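Local atomic coordinates of phospholipase C-beta (PLC-beta) (Sepia officinalis, PDB entry 3QR0), a protein that is a beta-type phospholipase C, a multidomain protein with PH, EF-hand, TIM-barrel and C2 domains and a bound calcium ion. Residues Cys180-Arg188 and Gln660-Ser668. Numbering follows the deposited sequence.
Sequences CLSKDKDDR and QFLSDKQIS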
loop_
_atom_site.group_PDB
_atom_site.type_symbol
_atom_site.label_atom_id
_atom_site.label_comp_id
_atom_site.label_asym_id
_atom_site.label_seq_id
_atom_site.Cartn_x
_atom_site.Cartn_y
_atom_site.Cartn_z
ATOM N N CYS A 180 20.644 10.305 -13.773
ATOM C CA CYS A 180 19.351 10.223 -13.088
ATOM C C CYS A 180 18.233 9.718 -14.009
ATOM O O CYS A 180 17.216 9.226 -13.518
ATOM C CB CYS A 180 18.960 11.581 -12.489
ATOM S SG CYS A 180 19.965 12.112 -11.062
ATOM N N LEU A 181 18.418 9.828 -15.327
ATOM C CA LEU A 181 17.374 9.463 -16.293
ATOM C C LEU A 181 17.617 8.149 -17.043
ATOM O O LEU A 181 16.666 7.404 -17.286
ATOM C CB LEU A 181 17.156 10.597 -17.307
ATOM C CG LEU A 181 16.510 11.882 -16.778
ATOM C CD1 LEU A 181 16.524 12.967 -17.844
ATOM C CD2 LEU A 181 15.087 11.635 -16.295
ATOM N N SER A 182 18.861 7.857 -17.426
ATOM C CA SER A 182 19.116 6.672 -18.259
ATOM C C SER A 182 20.560 6.162 -18.234
ATOM O O SER A 182 21.507 6.932 -18.052
ATOM C CB SER A 182 18.709 6.959 -19.710
ATOM O OG SER A 182 18.672 5.770 -20.479
ATOM N N LYS A 183 20.698 4.848 -18.419
ATOM C CA LYS A 183 21.990 4.190 -18.611
ATOM C C LYS A 183 22.213 3.824 -20.081
ATOM O O LYS A 183 23.258 3.274 -20.431
ATOM C CB LYS A 183 22.066 2.918 -17.759
ATOM C CG LYS A 183 21.924 3.159 -16.263
ATOM C CD LYS A 183 21.941 1.851 -15.473
ATOM C CE LYS A 183 21.917 2.110 -13.971
ATOM N NZ LYS A 183 21.904 0.845 -13.179
ATOM N N ASP A 184 21.237 4.138 -20.935
ATOM C CA ASP A 184 21.282 3.777 -22.352
ATOM C C ASP A 184 21.918 4.887 -23.195
ATOM O O ASP A 184 21.634 6.069 -22.993
ATOM C CB ASP A 184 19.868 3.480 -22.856
ATOM C CG ASP A 184 19.850 2.976 -24.282
ATOM O OD1 ASP A 184 19.864 1.741 -24.473
ATOM O OD2 ASP A 184 19.830 3.810 -25.210
ATOM N N LYS A 185 22.762 4.490 -24.147
ATOM C CA LYS A 185 23.512 5.438 -24.980
ATOM C C LYS A 185 22.621 6.287 -25.893
ATOM O O LYS A 185 22.853 7.490 -26.039
ATOM C CB LYS A 185 24.579 4.704 -25.811
ATOM C CG LYS A 185 24.033 3.728 -26.853
ATOM C CD LYS A 185 25.138 2.877 -27.462
ATOM C CE LYS A 185 24.567 1.846 -28.427
ATOM N NZ LYS A 185 25.630 1.060 -29.108
ATOM N N ASP A 186 21.609 5.666 -26.497
ATOM C CA ASP A 186 20.690 6.381 -27.385
ATOM C C ASP A 186 19.844 7.389 -26.609
ATOM O O ASP A 186 19.610 8.503 -27.078
ATOM C CB ASP A 186 19.775 5.407 -28.137
ATOM C CG ASP A 186 20.529 4.526 -29.125
ATOM O OD1 ASP A 186 21.648 4.898 -29.544
ATOM O OD2 ASP A 186 19.992 3.458 -29.495
ATOM N N ASP A 187 19.394 6.993 -25.423
ATOM C CA ASP A 187 18.587 7.867 -24.570
ATOM C C ASP A 187 19.408 9.028 -24.009
ATOM O O ASP A 187 18.897 10.139 -23.852
ATOM C CB ASP A 187 17.950 7.062 -23.435
ATOM C CG ASP A 187 16.953 6.029 -23.938
ATOM O OD1 ASP A 187 16.832 5.856 -25.173
ATOM O OD2 ASP A 187 16.292 5.384 -23.096
ATOM N N ARG A 188 20.679 8.766 -23.709
ATOM C CA ARG A 188 21.602 9.813 -23.276
ATOM C C ARG A 188 21.821 10.844 -24.381
ATOM O O ARG A 188 21.984 12.033 -24.101
ATOM C CB ARG A 188 22.937 9.207 -22.831
ATOM C CG ARG A 188 22.880 8.590 -21.449
ATOM C CD ARG A 188 24.084 7.720 -21.160
ATOM N NE ARG A 188 24.228 7.503 -19.721
ATOM C CZ ARG A 188 24.929 8.280 -18.891
ATOM N NH1 ARG A 188 25.592 9.347 -19.333
ATOM N NH2 ARG A 188 24.972 7.978 -17.600
ATOM N N GLN A 660 5.542 6.667 -19.542
ATOM C CA GLN A 660 6.737 7.489 -19.425
ATOM C C GLN A 660 7.703 6.900 -18.408
ATOM O O GLN A 660 7.288 6.440 -17.345
ATOM C CB GLN A 660 6.380 8.914 -18.999
ATOM C CG GLN A 660 5.447 9.647 -19.967
ATOM C CD GLN A 660 3.995 9.263 -19.794
ATOM O OE1 GLN A 660 3.474 9.243 -18.673
ATOM N NE2 GLN A 660 3.326 8.950 -20.904
ATOM N N PHE A 661 8.988 6.924 -18.752
ATOM C CA PHE A 661 10.070 6.608 -17.824
ATOM C C PHE A 661 9.906 5.256 -17.155
ATOM O O PHE A 661 10.051 5.136 -15.944
ATOM C CB PHE A 661 10.199 7.703 -16.765
ATOM C CG PHE A 661 10.417 9.066 -17.334
ATOM C CD1 PHE A 661 11.597 9.371 -17.991
ATOM C CD2 PHE A 661 9.447 10.048 -17.210
ATOM C CE1 PHE A 661 11.807 10.634 -18.520
ATOM C CE2 PHE A 661 9.654 11.311 -17.727
ATOM C CZ PHE A 661 10.833 11.604 -18.387
ATOM N N LEU A 662 9.597 4.240 -17.951
ATOM C CA LEU A 662 9.461 2.888 -17.421
ATOM C C LEU A 662 10.796 2.319 -16.958
ATOM O O LEU A 662 10.830 1.501 -16.044
ATOM C CB LEU A 662 8.842 1.953 -18.459
ATOM C CG LEU A 662 7.381 2.219 -18.809
ATOM C CD1 LEU A 662 6.904 1.148 -19.778
ATOM C CD2 LEU A 662 6.498 2.258 -17.556
ATOM N N SER A 663 11.892 2.747 -17.584
ATOM C CA SER A 663 13.199 2.164 -17.303
ATOM C C SER A 663 14.366 3.059 -17.710
ATOM O O SER A 663 14.231 3.935 -18.570
ATOM C CB SER A 663 13.318 0.819 -18.023
ATOM O OG SER A 663 14.604 0.262 -17.841
ATOM N N ASP A 664 15.520 2.802 -17.095
ATOM C CA ASP A 664 16.763 3.501 -17.438
ATOM C C ASP A 664 17.489 2.865 -18.634
ATOM O O ASP A 664 18.538 3.357 -19.060
ATOM C CB ASP A 664 17.697 3.600 -16.216
ATOM C CG ASP A 664 17.842 2.282 -15.462
ATOM O OD1 ASP A 664 17.741 1.206 -16.087
ATOM O OD2 ASP A 664 18.056 2.329 -14.230
ATOM N N LYS A 665 16.930 1.777 -19.168
ATOM C CA LYS A 665 17.446 1.137 -20.382
ATOM C C LYS A 665 16.325 0.959 -21.405
ATOM O O LYS A 665 15.149 1.125 -21.081
ATOM C CB LYS A 665 18.108 -0.211 -20.058
ATOM C CG LYS A 665 17.271 -1.150 -19.188
ATOM C CD LYS A 665 17.972 -2.488 -18.963
ATOM C CE LYS A 665 17.098 -3.455 -18.160
ATOM N NZ LYS A 665 17.524 -4.879 -18.338
ATOM N N GLN A 666 16.697 0.640 -22.642
ATOM C CA GLN A 666 15.720 0.442 -23.716
ATOM C C GLN A 666 15.063 -0.926 -23.591
ATOM O O GLN A 666 15.589 -1.917 -24.099
ATOM C CB GLN A 666 16.369 0.583 -25.102
ATOM C CG GLN A 666 16.489 2.018 -25.586
ATOM C CD GLN A 666 16.931 2.123 -27.034
ATOM O OE1 GLN A 666 17.482 1.178 -27.603
ATOM N NE2 GLN A 666 16.685 3.277 -27.641
ATOM N N ILE A 667 13.912 -0.967 -22.926
ATOM C CA ILE A 667 13.143 -2.202 -22.762
ATOM C C ILE A 667 11.986 -2.275 -23.756
ATOM O O ILE A 667 11.599 -1.269 -24.356
ATOM C CB ILE A 667 12.570 -2.343 -21.325
ATOM C CG1 ILE A 667 11.621 -1.186 -20.987
ATOM C CG2 ILE A 667 13.699 -2.408 -20.309
ATOM C CD1 ILE A 667 10.642 -1.505 -19.883
ATOM N N SER A 668 11.454 -3.480 -23.932
ATOM C CA SER A 668 10.202 -3.691 -24.647
ATOM C C SER A 668 9.131 -3.941 -23.588
ATOM O O SER A 668 9.371 -4.688 -22.641
ATOM C CB SER A 668 10.314 -4.886 -25.590
ATOM O OG SER A 668 11.358 -4.686 -26.530
HETATM O O HOH W 1 14.198 6.744 -19.225
#
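Ser-182 and Lys-183 both grip the backbone oxygen of Asp-664, joining an EF-hand interhelical turn to a loop between two strands of the C2 domain. Lys-183 N meets Asp-664 O at 2.7 Å, in the carbonyl plane and on a lone pair. Ser-182 OG donates to the same Asp-664 O at 2.8 Å, but from above that plane. The chi1 of Ser-182, -168°, sets OG opposite its own N and brings the hydroxyl onto this oxygen. A weak third bond comes from Asp-184 N. The side chains of Lys-183 and Asp-664 run side by side in the same direction; Lys-183 NZ stays 4.3 Å from Asp-664 OD2, too far for a salt bridge.

Asp-184 is the N-cap of helix 185-198. Its OD2 accepts from Asp-187 N and, weakly, from Asp-186 N. The extended Gln-666 chain crosses this carboxylate, with amide and carboxylate planes 27° apart. Gln-666 CG is 3.6 Å from Asp-184 OD1. Leu-181 CD2 approaches Phe-661 CE1 obliquely at 4.1 Å, and Tyr-222 and Leu-225 of helix 215-225 pack around this pair. A water bridges the two backbones, donating to Leu-181 O (3.2 Å) and to Ser-663 O (2.9 Å).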